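Local coordinates for protein 2-hydroxyhepta-2,4-diene-1, 7-dioateisomerase (Mycobacterium abscessus, PDB 3R6O) that probably acts as a 2-hydroxyhepta-2,4-diene-1,7-dioate isomerase and binds magnesium, as a member of the fumarylacetoacetate hydrolase family, at residues Q105-G110 with V131-P136; D144-P149 with Y216-P221; D156-I161 with T191-A196; E160-I165 with M185-I190; R296-G301 with L316-E321. All blocks are in the same frame, centred on the assembly; numbering follows the deposited sequence.

Interaction 1 (Q105-G110 with V131-P136); sequences QVIALG and VFMKSP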
# COMPACT_ATOMS: atom_id res chain seq x y z
N GLN A 105 3.79 -3.36 -0.95
CA GLN A 105 3.61 -1.99 -0.54
C GLN A 105 4.82 -1.20 -0.95
O GLN A 105 5.92 -1.76 -1.07
CB GLN A 105 3.37 -1.84 0.96
CG GLN A 105 4.55 -2.22 1.86
CD GLN A 105 4.18 -2.42 3.31
OE1 GLN A 105 3.34 -1.67 3.86
NE2 GLN A 105 4.82 -3.41 3.96
N VAL A 106 4.60 0.10 -1.15
CA VAL A 106 5.68 1.01 -1.51
C VAL A 106 5.76 2.14 -0.51
O VAL A 106 4.84 2.97 -0.40
CB VAL A 106 5.49 1.56 -2.92
CG1 VAL A 106 6.70 2.47 -3.31
CG2 VAL A 106 5.27 0.34 -3.89
N ILE A 107 6.83 2.10 0.27
CA ILE A 107 7.11 3.08 1.31
C ILE A 107 8.06 4.11 0.74
O ILE A 107 9.01 3.75 0.03
CB ILE A 107 7.76 2.44 2.54
CG1 ILE A 107 6.92 1.29 3.08
CG2 ILE A 107 8.04 3.53 3.65
CD1 ILE A 107 5.52 1.60 3.26
N ALA A 108 7.82 5.38 1.01
CA ALA A 108 8.74 6.47 0.60
C ALA A 108 9.06 7.35 1.81
O ALA A 108 8.14 7.74 2.58
CB ALA A 108 8.10 7.35 -0.54
N LEU A 109 10.33 7.73 1.93
CA LEU A 109 10.76 8.60 3.00
C LEU A 109 10.88 10.06 2.54
O LEU A 109 11.53 10.35 1.53
CB LEU A 109 12.08 8.10 3.57
CG LEU A 109 12.08 7.39 4.89
CD1 LEU A 109 11.24 6.07 4.83
CD2 LEU A 109 13.62 7.19 5.26
N GLY A 110 10.23 10.95 3.28
CA GLY A 110 10.48 12.38 3.18
C GLY A 110 11.51 12.86 4.17
O GLY A 110 11.66 12.29 5.24
N VAL A 131 7.36 9.04 7.07
CA VAL A 131 7.03 7.91 6.30
C VAL A 131 5.78 8.15 5.47
O VAL A 131 4.68 8.40 6.02
CB VAL A 131 6.88 6.66 7.18
CG1 VAL A 131 6.53 5.42 6.31
CG2 VAL A 131 8.17 6.46 8.02
N PHE A 132 5.95 8.04 4.15
CA PHE A 132 4.85 8.13 3.17
C PHE A 132 4.63 6.79 2.56
O PHE A 132 5.51 5.93 2.64
CB PHE A 132 5.15 9.09 2.02
CG PHE A 132 5.42 10.49 2.47
CD1 PHE A 132 4.46 11.18 3.14
CD2 PHE A 132 6.67 11.08 2.26
CE1 PHE A 132 4.69 12.50 3.63
CE2 PHE A 132 6.91 12.39 2.75
CZ PHE A 132 5.92 13.08 3.43
N MET A 133 3.45 6.65 1.92
CA MET A 133 3.15 5.46 1.15
C MET A 133 2.69 5.87 -0.25
O MET A 133 1.84 6.76 -0.41
CB MET A 133 2.12 4.56 1.86
CG MET A 133 2.57 3.06 1.88
SD MET A 133 1.47 1.98 2.76
CE MET A 133 1.38 2.82 4.29
N LYS A 134 3.28 5.22 -1.26
CA LYS A 134 2.82 5.28 -2.64
C LYS A 134 1.92 4.10 -3.04
O LYS A 134 2.25 2.98 -2.75
CB LYS A 134 4.04 5.26 -3.58
CG LYS A 134 4.88 6.55 -3.37
CD LYS A 134 5.96 6.68 -4.40
CE LYS A 134 5.53 7.27 -5.71
NZ LYS A 134 5.39 8.80 -5.68
N SER A 135 0.84 4.36 -3.77
CA SER A 135 0.01 3.27 -4.27
C SER A 135 0.87 2.32 -5.09
O SER A 135 1.68 2.80 -5.91
CB SER A 135 -1.08 3.82 -5.16
OG SER A 135 -1.87 2.79 -5.67
N PRO A 136 0.74 1.00 -4.86
CA PRO A 136 1.53 0.09 -5.73
C PRO A 136 1.22 0.26 -7.21
O PRO A 136 2.06 -0.09 -8.06
CB PRO A 136 1.11 -1.33 -5.25
CG PRO A 136 0.53 -1.15 -3.94
CD PRO A 136 -0.02 0.26 -3.83
O HOH W 1 1.97 0.92 -0.81
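A108 faces F132 where strands 106-110 and 131-134 run antiparallel, at 140° between their directions, and two backbone bonds hold this pair. A108 N gives to F132 O at 2.9 Å, and F132 N gives to A108 O at 2.7 Å. K134 N adds a bond to V106 O. A water extends the pairing: it accepts from V106 N and donates to K134 O.

I107, L109, V131 and M133 share one face of the sheet. I107 reaches along the partner strand with two branches. Its CG2, anti to the backbone N, meets V131 CG1 at 3.6 Å. The other branch starts beside the backbone N (chi1 -55°) and brings CD1 to 3.6 Å from M133 CG. That same M133 CG lies 3.2 Å from V106 O.

V106, A108, F132 and K134 occupy the other face. The F132 ring extends past A108 and slants against G110, with CE2 3.6 Å from G110 CA. V106 CG1 rests 3.9 Å from K134 CB. The rest of the lysine chain bends away at its last two torsions, and its NZ forms a salt bridge with the magnesium ligand D189. The A108 side chain is about 4 Å from the magnesium, which places this face beside the metal site.

Q105 OE1 bonds S135 OG of the second subunit. Strand 131-134 is part of the outermost strand of the large mixed sheet within the chain. Strand 279-281 lies on the other side of strand 106-110. Helix 261-269 covers L109, helix 210-214 covers F132, and C220 of strand 220-221 packs on V106 and K134.

Interaction 2 (D144-P149 with Y216-P221); sequences DAVIAP and YPTFCP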
# COMPACT_ATOMS: atom_id res chain seq x y z
N ASP A 144 9.39 4.67 -19.12
CA ASP A 144 8.00 4.95 -19.28
C ASP A 144 7.69 6.41 -18.99
O ASP A 144 8.29 7.01 -18.09
CB ASP A 144 7.18 4.06 -18.33
CG ASP A 144 7.25 2.59 -18.70
OD1 ASP A 144 7.69 2.26 -19.82
OD2 ASP A 144 6.80 1.77 -17.87
N ALA A 145 6.71 6.95 -19.69
CA ALA A 145 6.32 8.32 -19.49
C ALA A 145 5.77 8.53 -18.09
O ALA A 145 5.09 7.66 -17.53
CB ALA A 145 5.31 8.76 -20.51
N VAL A 146 6.09 9.69 -17.54
CA VAL A 146 5.35 10.26 -16.40
C VAL A 146 4.22 11.10 -16.95
O VAL A 146 4.44 11.94 -17.82
CB VAL A 146 6.27 11.15 -15.55
CG1 VAL A 146 5.43 11.92 -14.47
CG2 VAL A 146 7.34 10.27 -14.91
N ILE A 147 3.02 10.87 -16.43
CA ILE A 147 1.83 11.46 -16.99
C ILE A 147 1.30 12.37 -15.92
O ILE A 147 0.89 11.90 -14.87
CB ILE A 147 0.77 10.41 -17.31
CG1 ILE A 147 1.28 9.40 -18.38
CG2 ILE A 147 -0.52 11.08 -17.73
CD1 ILE A 147 1.54 9.99 -19.72
N ALA A 148 1.33 13.67 -16.20
CA ALA A 148 0.82 14.65 -15.25
C ALA A 148 -0.69 14.73 -15.37
O ALA A 148 -1.22 15.09 -16.44
CB ALA A 148 1.44 16.00 -15.52
N PRO A 149 -1.39 14.44 -14.26
CA PRO A 149 -2.83 14.38 -14.37
C PRO A 149 -3.43 15.74 -14.66
O PRO A 149 -2.79 16.76 -14.38
CB PRO A 149 -3.26 13.88 -12.99
CG PRO A 149 -2.15 14.28 -12.07
CD PRO A 149 -0.92 14.29 -12.87
N TYR A 216 -0.72 8.56 -8.13
CA TYR A 216 -1.28 8.38 -9.49
C TYR A 216 -0.47 7.33 -10.28
O TYR A 216 0.73 7.22 -10.03
CB TYR A 216 -1.17 9.67 -10.24
CG TYR A 216 -2.19 10.75 -9.90
CD1 TYR A 216 -3.33 10.90 -10.66
CD2 TYR A 216 -1.98 11.64 -8.85
CE1 TYR A 216 -4.23 11.91 -10.43
CE2 TYR A 216 -2.92 12.69 -8.60
CZ TYR A 216 -4.02 12.78 -9.40
OH TYR A 216 -4.97 13.76 -9.23
N PRO A 217 -1.07 6.70 -11.31
CA PRO A 217 -0.24 5.90 -12.22
C PRO A 217 0.92 6.70 -12.79
O PRO A 217 0.76 7.87 -13.10
CB PRO A 217 -1.21 5.54 -13.34
CG PRO A 217 -2.59 5.57 -12.68
CD PRO A 217 -2.46 6.78 -11.79
N THR A 218 2.05 6.03 -12.95
CA THR A 218 3.31 6.58 -13.47
C THR A 218 4.13 7.36 -12.44
O THR A 218 5.26 7.77 -12.76
CB THR A 218 3.19 7.41 -14.76
OG1 THR A 218 2.75 8.76 -14.50
CG2 THR A 218 2.28 6.77 -15.78
N PHE A 219 3.58 7.57 -11.23
CA PHE A 219 4.27 8.36 -10.20
C PHE A 219 5.40 7.62 -9.43
O PHE A 219 6.07 8.24 -8.59
CB PHE A 219 3.27 8.96 -9.20
CG PHE A 219 2.56 10.20 -9.68
CD1 PHE A 219 2.38 10.46 -11.03
CD2 PHE A 219 2.07 11.11 -8.76
CE1 PHE A 219 1.73 11.63 -11.44
CE2 PHE A 219 1.41 12.26 -9.16
CZ PHE A 219 1.23 12.51 -10.49
N CYS A 220 5.64 6.35 -9.71
CA CYS A 220 6.79 5.64 -9.11
C CYS A 220 7.62 4.88 -10.14
O CYS A 220 7.69 3.63 -10.13
CB CYS A 220 6.37 4.71 -7.98
SG CYS A 220 7.76 4.26 -6.87
N PRO A 221 8.26 5.61 -11.06
CA PRO A 221 9.25 5.00 -11.93
C PRO A 221 10.32 4.24 -11.14
O PRO A 221 10.77 4.70 -10.10
CB PRO A 221 9.86 6.19 -12.67
CG PRO A 221 8.87 7.27 -12.58
CD PRO A 221 8.15 7.05 -11.30
O HOH W 2 -0.85 10.03 -14.01
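P149 lies over one face of the Y216 ring, and the two side chains cross at about a right angle. Its CG is 3.6 Å from the centroid of the Y216 ring and 15° off the normal, a CH-pi contact. P149 CB leans to the rim and meets Y216 CE1 at 3.4 Å.

The F219 ring is met differently. P149 CD comes to its edge, 3.7 Å from F219 CZ. I147 O lies in the ring plane, 3.5 Å from F219 CE1. Y216 CB covers the centre of one face of the same ring.

T218 carries the polar contact. Its OG1 sits between the backbone N and the carbonyl carbon (chi1 81°). There it accepts from I147 N at 2.9 Å in a nearly straight bond (164°). The hydroxyl gives its own proton to an in-plane lone pair of P217 O. T218 CG2 meets I147 CG1 at a slant and also touches A145 O. A water donates to both I147 O and P217 O. At the far end V146 CG2 meets P221 CG at 4.1 Å.

R171 of the second subunit packs on P149. Residues Y216 to F219 form a type II beta turn, closed by F219 N to Y216 O. The turn docks against strand 146-148, an outermost strand of the five-stranded sheet within this chain.

Interaction 3 (D156-I161 with T191-A196); sequences DYEIEI and TARDVA. With MG (magnesium ion), chain B.
D156, E158 and R193 form a salt-bridge network beside the magnesium site, with both acids buried. E160, on the same strand, binds the ion through OE2 at 2.3 Å. E158 is also a magnesium ligand of this protein, but here its OE1 stays 3.2 Å from the ion.

R193 grips D156 side-on, with two nitrogens on one oxygen. NE reaches the anti lone pair of D156 OD2 at 2.7 Å. NH2 meets the same D156 OD2 at 3.0 Å, from above the carboxylate plane. The carboxylate and guanidinium planes stand 80° apart. NH2 has a second partner in E158 OE2 at 3.0 Å, in an almost straight bond (173°). Both acceptors lie at the guanidinium edge, near its plane, so the group is held against rotation. E158 and R193 come at each other from opposite directions. The E158 CG is beside the backbone N (chi1 -57°), and the chain beyond is extended. A water accepts from R193 NH1.

D156 OD1 is used elsewhere: it accepts from Y157 N and from G289 N. The backbones also pair. D156 N gives to T191 O at 2.7 Å, and T191 N gives to D156 O at 3.1 Å. T191 OG1 turns toward E158 OE1 but is hydrogen-bonded to D189 O and K214 NZ.

The contact joins strands 155-165 and 181-192, which are neighbours in the large mixed sheet. Strand 181-192 runs straight into helix 193-196, with A192 at the N-cap. F290, in a loop, packs on R193, and strand 239-244 covers Y157.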
# COMPACT_ATOMS: atom_id res chain seq x y z
N ASP A 156 6.21 17.46 -9.43
CA ASP A 156 7.61 17.46 -9.06
C ASP A 156 8.27 16.07 -9.22
O ASP A 156 7.61 15.03 -9.16
CB ASP A 156 7.78 17.96 -7.63
CG ASP A 156 8.99 18.84 -7.46
OD1 ASP A 156 9.83 18.88 -8.38
OD2 ASP A 156 9.09 19.51 -6.39
N TYR A 157 9.59 16.11 -9.37
CA TYR A 157 10.49 14.96 -9.46
C TYR A 157 11.32 14.84 -8.17
O TYR A 157 11.62 15.83 -7.50
CB TYR A 157 11.43 15.13 -10.68
CG TYR A 157 12.14 16.47 -10.63
CD1 TYR A 157 13.34 16.62 -9.95
CD2 TYR A 157 11.54 17.61 -11.17
CE1 TYR A 157 13.97 17.89 -9.84
CE2 TYR A 157 12.15 18.89 -11.08
CZ TYR A 157 13.36 19.02 -10.39
OH TYR A 157 13.99 20.27 -10.31
N GLU A 158 11.67 13.60 -7.83
CA GLU A 158 12.47 13.30 -6.65
C GLU A 158 13.24 12.01 -6.89
O GLU A 158 12.68 10.95 -6.68
CB GLU A 158 11.58 13.08 -5.46
CG GLU A 158 10.65 14.21 -5.14
CD GLU A 158 9.88 13.97 -3.86
OE1 GLU A 158 9.26 12.93 -3.71
OE2 GLU A 158 9.88 14.83 -2.97
N ILE A 159 14.48 12.12 -7.33
CA ILE A 159 15.34 10.94 -7.51
C ILE A 159 15.69 10.31 -6.16
O ILE A 159 16.06 10.99 -5.23
CB ILE A 159 16.61 11.25 -8.33
CG1 ILE A 159 17.29 9.95 -8.78
CG2 ILE A 159 17.62 12.22 -7.57
CD1 ILE A 159 18.54 10.22 -9.72
N GLU A 160 15.51 9.01 -6.06
CA GLU A 160 15.80 8.30 -4.81
C GLU A 160 16.39 6.94 -5.11
O GLU A 160 16.15 6.35 -6.16
CB GLU A 160 14.50 8.16 -3.99
CG GLU A 160 13.68 9.44 -3.94
CD GLU A 160 12.70 9.56 -2.80
OE1 GLU A 160 12.66 8.73 -1.87
OE2 GLU A 160 11.95 10.54 -2.86
N ILE A 161 17.13 6.43 -4.14
CA ILE A 161 17.56 5.07 -4.17
C ILE A 161 16.52 4.23 -3.34
O ILE A 161 16.21 4.56 -2.17
CB ILE A 161 19.01 4.91 -3.63
CG1 ILE A 161 20.02 5.83 -4.35
CG2 ILE A 161 19.47 3.44 -3.74
CD1 ILE A 161 20.01 5.76 -5.90
N THR A 191 5.55 13.50 -7.39
CA THR A 191 4.60 14.09 -6.44
C THR A 191 3.93 15.32 -7.09
O THR A 191 4.60 16.16 -7.67
CB THR A 191 5.32 14.52 -5.16
OG1 THR A 191 5.96 13.38 -4.58
CG2 THR A 191 4.30 15.09 -4.13
N ALA A 192 2.61 15.37 -7.02
CA ALA A 192 1.82 16.47 -7.51
C ALA A 192 1.60 17.34 -6.28
O ALA A 192 0.76 17.03 -5.45
CB ALA A 192 0.48 15.96 -8.06
N ARG A 193 2.38 18.41 -6.16
CA ARG A 193 2.49 19.11 -4.87
C ARG A 193 1.24 19.91 -4.54
O ARG A 193 0.93 20.13 -3.36
CB ARG A 193 3.72 20.02 -4.85
CG ARG A 193 4.97 19.22 -4.94
CD ARG A 193 6.06 19.68 -4.02
NE ARG A 193 7.31 19.01 -4.37
CZ ARG A 193 7.74 17.84 -3.88
NH1 ARG A 193 7.04 17.17 -2.96
NH2 ARG A 193 8.92 17.36 -4.28
N ASP A 194 0.54 20.35 -5.59
CA ASP A 194 -0.72 21.10 -5.44
C ASP A 194 -1.86 20.18 -5.03
O ASP A 194 -2.71 20.57 -4.24
CB ASP A 194 -1.06 21.90 -6.69
CG ASP A 194 -1.05 21.07 -8.01
OD1 ASP A 194 -0.50 19.96 -8.12
OD2 ASP A 194 -1.55 21.66 -8.99
N VAL A 195 -1.85 18.95 -5.51
CA VAL A 195 -2.80 17.94 -5.04
C VAL A 195 -2.51 17.52 -3.59
O VAL A 195 -3.41 17.25 -2.81
CB VAL A 195 -2.74 16.71 -5.96
CG1 VAL A 195 -3.55 15.60 -5.35
CG2 VAL A 195 -3.23 17.10 -7.40
N ALA A 196 -1.23 17.38 -3.28
CA ALA A 196 -0.77 16.97 -1.97
C ALA A 196 -1.07 18.00 -0.89
O ALA A 196 -1.35 17.62 0.23
CB ALA A 196 0.72 16.71 -2.00
MG MG B . 10.31 11.12 -1.30
O HOH W 3 7.28 15.05 -0.72

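Interaction 4 (E160-I165 with M185-I190); sequences EIAVVI and MLANDI. With MG (magnesium ion), chain B.
D189 and E160 bring two carboxylates to one magnesium ion, at the end of an antiparallel strand pair in the large mixed sheet of this fumarylacetoacetate hydrolase family fold. The two strand segments cross at 125°.

D189 can be followed outward. Its CB lies 3.2 Å from E160 OE2 and 3.5 Å from the magnesium. CG is anti to the backbone N (chi1 -176°), which aims the carboxylate at the metal. OD2 binds the magnesium at 2.6 Å, a long bond for this ion. It also has a salt bridge to K214 NZ, while E158 OE1 is a close like charge. OD1 is turned to the ammonium of K134. The two lysines would offset some of the negative charge gathered here.

The E160 carboxylate plane is turned 66° from that of D189. E160 OE1 accepts from G283 N, which helps fix the rotation of the carboxylate.

The strand pairing sets E160 in place, and D189 follows shortly after the paired residues. E160 and A187 exchange two backbone bonds, and A162 and M185 do the same, with A162 N to M185 O at 2.8 Å. A162 CB packs on A187 CB at 4.1 Å, on the face that also carries E160. On the other face I161 CD1 meets L186 CD1 at 3.7 Å. Strand 279-281 lies next to strand 155-165, and its I279 touches both A162 and M185. The M185 chain bends at its last torsion, and its methyl CE comes to rest 3.8 Å from V164 CG2.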
# COMPACT_ATOMS: atom_id res chain seq x y z
N GLU A 160 15.51 9.01 -6.06
CA GLU A 160 15.80 8.30 -4.81
C GLU A 160 16.39 6.94 -5.11
O GLU A 160 16.15 6.35 -6.16
CB GLU A 160 14.50 8.16 -3.99
CG GLU A 160 13.68 9.44 -3.94
CD GLU A 160 12.70 9.56 -2.80
OE1 GLU A 160 12.66 8.73 -1.87
OE2 GLU A 160 11.95 10.54 -2.86
N ILE A 161 17.13 6.43 -4.14
CA ILE A 161 17.56 5.07 -4.17
C ILE A 161 16.52 4.23 -3.34
O ILE A 161 16.21 4.56 -2.17
CB ILE A 161 19.01 4.91 -3.63
CG1 ILE A 161 20.02 5.83 -4.35
CG2 ILE A 161 19.47 3.44 -3.74
CD1 ILE A 161 20.01 5.76 -5.90
N ALA A 162 16.01 3.18 -3.96
CA ALA A 162 15.10 2.23 -3.32
C ALA A 162 15.82 0.98 -2.90
O ALA A 162 16.69 0.48 -3.63
CB ALA A 162 13.93 1.84 -4.27
N VAL A 163 15.43 0.44 -1.75
CA VAL A 163 15.78 -0.94 -1.42
C VAL A 163 14.53 -1.77 -1.56
O VAL A 163 13.38 -1.32 -1.31
CB VAL A 163 16.38 -1.15 -0.01
CG1 VAL A 163 17.74 -0.52 0.06
CG2 VAL A 163 15.48 -0.61 1.06
N VAL A 164 14.78 -3.01 -1.95
CA VAL A 164 13.81 -4.00 -2.09
C VAL A 164 14.02 -5.07 -1.01
O VAL A 164 15.11 -5.62 -0.87
CB VAL A 164 13.92 -4.67 -3.46
CG1 VAL A 164 12.90 -5.75 -3.57
CG2 VAL A 164 13.71 -3.64 -4.59
N ILE A 165 12.94 -5.44 -0.33
CA ILE A 165 13.01 -6.35 0.80
C ILE A 165 13.03 -7.78 0.27
O ILE A 165 12.29 -8.13 -0.66
CB ILE A 165 11.79 -6.16 1.73
CG1 ILE A 165 11.71 -4.74 2.29
CG2 ILE A 165 11.77 -7.14 2.86
CD1 ILE A 165 12.95 -4.29 3.09
N MET A 185 17.38 -0.42 -6.31
CA MET A 185 16.89 0.07 -7.62
C MET A 185 16.90 1.58 -7.61
O MET A 185 16.66 2.21 -6.55
CB MET A 185 15.43 -0.28 -7.87
CG MET A 185 15.05 -1.68 -7.72
SD MET A 185 13.45 -1.83 -8.47
CE MET A 185 12.34 -1.23 -7.20
N LEU A 186 17.10 2.17 -8.78
CA LEU A 186 16.89 3.61 -8.95
C LEU A 186 15.38 3.82 -8.93
O LEU A 186 14.61 2.96 -9.36
CB LEU A 186 17.52 4.08 -10.27
CG LEU A 186 17.86 5.55 -10.47
CD1 LEU A 186 18.67 6.07 -9.30
CD2 LEU A 186 18.63 5.74 -11.84
N ALA A 187 14.93 4.95 -8.39
CA ALA A 187 13.52 5.23 -8.35
C ALA A 187 13.25 6.74 -8.43
O ALA A 187 14.17 7.54 -8.28
CB ALA A 187 12.85 4.62 -7.10
N ASN A 188 11.99 7.10 -8.66
CA ASN A 188 11.54 8.54 -8.49
C ASN A 188 10.25 8.64 -7.67
O ASN A 188 9.28 7.96 -7.96
CB ASN A 188 11.35 9.18 -9.85
CG ASN A 188 11.52 10.71 -9.80
OD1 ASN A 188 10.72 11.41 -9.20
ND2 ASN A 188 12.61 11.21 -10.37
N ASP A 189 10.23 9.46 -6.61
CA ASP A 189 8.98 9.70 -5.90
C ASP A 189 8.30 10.93 -6.53
O ASP A 189 8.41 12.03 -6.01
CB ASP A 189 9.25 9.92 -4.40
CG ASP A 189 7.99 10.08 -3.61
OD1 ASP A 189 6.89 9.95 -4.20
OD2 ASP A 189 8.04 10.37 -2.40
N ILE A 190 7.66 10.73 -7.68
CA ILE A 190 6.92 11.79 -8.37
C ILE A 190 5.75 12.19 -7.50
O ILE A 190 4.99 11.33 -7.03
CB ILE A 190 6.31 11.32 -9.73
CG1 ILE A 190 7.37 10.77 -10.71
CG2 ILE A 190 5.40 12.47 -10.38
CD1 ILE A 190 8.37 11.77 -11.29
MG MG B . 10.31 11.12 -1.30

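Interaction 5 (R296-G301 with L316-E321); sequences RYLRPG and LPVHDE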
# COMPACT_ATOMS: atom_id res chain seq x y z
N ARG A 296 10.35 24.92 -10.83
CA ARG A 296 10.91 24.21 -11.98
C ARG A 296 10.24 22.84 -12.10
O ARG A 296 10.91 21.83 -12.31
CB ARG A 296 12.42 24.03 -11.84
CG ARG A 296 13.21 25.32 -11.51
CD ARG A 296 14.67 25.13 -11.90
NE ARG A 296 14.74 25.03 -13.36
CZ ARG A 296 15.84 24.77 -14.04
NH1 ARG A 296 17.03 24.56 -13.41
NH2 ARG A 296 15.77 24.70 -15.36
N TYR A 297 8.91 22.85 -11.95
CA TYR A 297 8.07 21.66 -12.05
C TYR A 297 8.12 21.08 -13.47
O TYR A 297 8.57 21.73 -14.41
CB TYR A 297 6.61 21.94 -11.61
CG TYR A 297 6.43 22.38 -10.16
CD1 TYR A 297 6.83 21.57 -9.12
CD2 TYR A 297 5.76 23.57 -9.83
CE1 TYR A 297 6.65 21.93 -7.81
CE2 TYR A 297 5.57 23.95 -8.49
CZ TYR A 297 6.01 23.12 -7.49
OH TYR A 297 5.86 23.48 -6.16
N LEU A 298 7.77 19.80 -13.59
CA LEU A 298 7.79 19.09 -14.85
C LEU A 298 6.81 19.75 -15.82
O LEU A 298 5.71 20.11 -15.45
CB LEU A 298 7.46 17.62 -14.64
CG LEU A 298 8.42 16.89 -13.70
CD1 LEU A 298 7.96 15.40 -13.40
CD2 LEU A 298 9.82 16.94 -14.29
N ARG A 299 7.28 19.95 -17.05
CA ARG A 299 6.53 20.60 -18.12
C ARG A 299 6.27 19.56 -19.21
O ARG A 299 7.04 18.64 -19.37
CB ARG A 299 7.36 21.73 -18.71
CG ARG A 299 7.68 22.88 -17.70
CD ARG A 299 8.87 23.73 -18.20
NE ARG A 299 10.11 22.94 -18.27
CZ ARG A 299 11.33 23.43 -18.49
NH1 ARG A 299 11.57 24.75 -18.63
NH2 ARG A 299 12.35 22.58 -18.51
N PRO A 300 5.15 19.68 -19.92
CA PRO A 300 4.95 18.82 -21.11
C PRO A 300 6.14 18.84 -22.09
O PRO A 300 6.63 19.91 -22.50
CB PRO A 300 3.68 19.38 -21.74
CG PRO A 300 3.61 20.79 -21.23
CD PRO A 300 4.15 20.75 -19.85
N GLY A 301 6.62 17.66 -22.45
CA GLY A 301 7.77 17.55 -23.31
C GLY A 301 9.14 17.53 -22.63
O GLY A 301 10.15 17.26 -23.29
N LEU A 316 12.61 9.32 -18.91
CA LEU A 316 11.20 9.40 -18.72
C LEU A 316 10.62 10.65 -19.39
O LEU A 316 10.83 11.79 -18.92
CB LEU A 316 10.90 9.44 -17.22
CG LEU A 316 11.61 8.51 -16.25
CD1 LEU A 316 11.22 8.92 -14.80
CD2 LEU A 316 11.27 7.03 -16.53
N PRO A 317 9.91 10.45 -20.52
CA PRO A 317 9.25 11.60 -21.15
C PRO A 317 8.03 12.03 -20.35
O PRO A 317 7.36 11.17 -19.79
CB PRO A 317 8.90 11.10 -22.54
CG PRO A 317 8.84 9.59 -22.43
CD PRO A 317 9.71 9.19 -21.25
N VAL A 318 7.79 13.35 -20.26
CA VAL A 318 6.65 13.90 -19.52
C VAL A 318 5.55 14.36 -20.49
O VAL A 318 5.82 15.06 -21.44
CB VAL A 318 7.07 15.10 -18.63
CG1 VAL A 318 5.83 15.70 -17.93
CG2 VAL A 318 8.13 14.65 -17.59
N HIS A 319 4.32 13.92 -20.22
CA HIS A 319 3.15 14.31 -21.00
C HIS A 319 2.03 14.69 -20.04
O HIS A 319 1.74 13.91 -19.11
CB HIS A 319 2.66 13.13 -21.82
CG HIS A 319 3.63 12.65 -22.86
ND1 HIS A 319 3.52 12.99 -24.19
CD2 HIS A 319 4.70 11.82 -22.77
CE1 HIS A 319 4.50 12.41 -24.88
NE2 HIS A 319 5.24 11.71 -24.04
N ASP A 320 1.35 15.79 -20.32
CA ASP A 320 0.16 16.21 -19.59
C ASP A 320 -1.08 15.57 -20.16
O ASP A 320 -1.25 15.51 -21.39
CB ASP A 320 -0.03 17.72 -19.67
CG ASP A 320 1.04 18.50 -18.91
OD1 ASP A 320 1.96 17.89 -18.35
OD2 ASP A 320 0.96 19.75 -18.93
N GLU A 321 -1.99 15.15 -19.28
CA GLU A 321 -3.33 14.77 -19.68
C GLU A 321 -4.02 16.02 -20.16
O GLU A 321 -3.92 17.03 -19.51
CB GLU A 321 -4.12 14.19 -18.51
CG GLU A 321 -3.61 12.87 -17.95
CD GLU A 321 -4.57 12.25 -16.91
OE1 GLU A 321 -5.31 13.01 -16.23
OE2 GLU A 321 -4.61 10.99 -16.80
O HOH W 4 3.19 19.19 -16.62
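The D320 carboxylate and the P300 ring meet at a slant. The setting is a beta hairpin of strands 303-308 and 312-320, and segment 296-301 is the irregular run of chain that leads into its first strand. OD2 of D320 is 3.5 Å from P300 CD and 3.7 Å from P300 CG. P300 CB is a little farther from D320 OD2, at 3.9 Å, so one oxygen touches three carbons of the ring. OD1 of D320 is also 3.9 Å from P300 CD. The D320 side chain leaves its strand with CG beside the backbone N (chi1 -68°), and this brings the carboxylate across to the proline.

V318 is the main side chain on the hairpin side. Its CG1, anti to the backbone N (chi1 177°), packs 3.5 Å from R299 O and 4.1 Å from L298 CB. L298 also lies on I304, L155 and Y157, so V318 and L298 join the buried side of the sheet. P300, G301 and D320 face solvent.

R299 gives the contact its backbone O, while its NH2 forms a salt bridge with D302. The end of segment 316-321 lies at the subunit interface, where E321 forms a salt bridge with R171 of the second subunit. A water joins the two segments beside P300: it donates to L298 O and to D320 OD1. G301 takes up a positive phi, a conformation that glycine adopts with ease. G301 N gives to V318 O at 2.9 Å in a well-aligned bond (164°).

Interactions 3 and 4 share E160 and I161 and meet at the magnesium; E158 O lies 2.9 Å from D189 N between them. Interaction 1 reaches the same site from strands 106-110 and 130-134, at one edge of the same sheet within the chain, with A108 CB 3.5 Å from D189 OD2 and the lysine K134 beside it. Its centre is about 10 Å from that of interaction 4. Interaction 2 adjoins interaction 4: F219 O is 3.1 Å from I190 N, a probable hydrogen bond. Interaction 5 is the outermost, its L298 side chain about 13 Å from the ion. It borders interaction 2 through neighbouring strands, with A148 N 3.0 Å from H319 O.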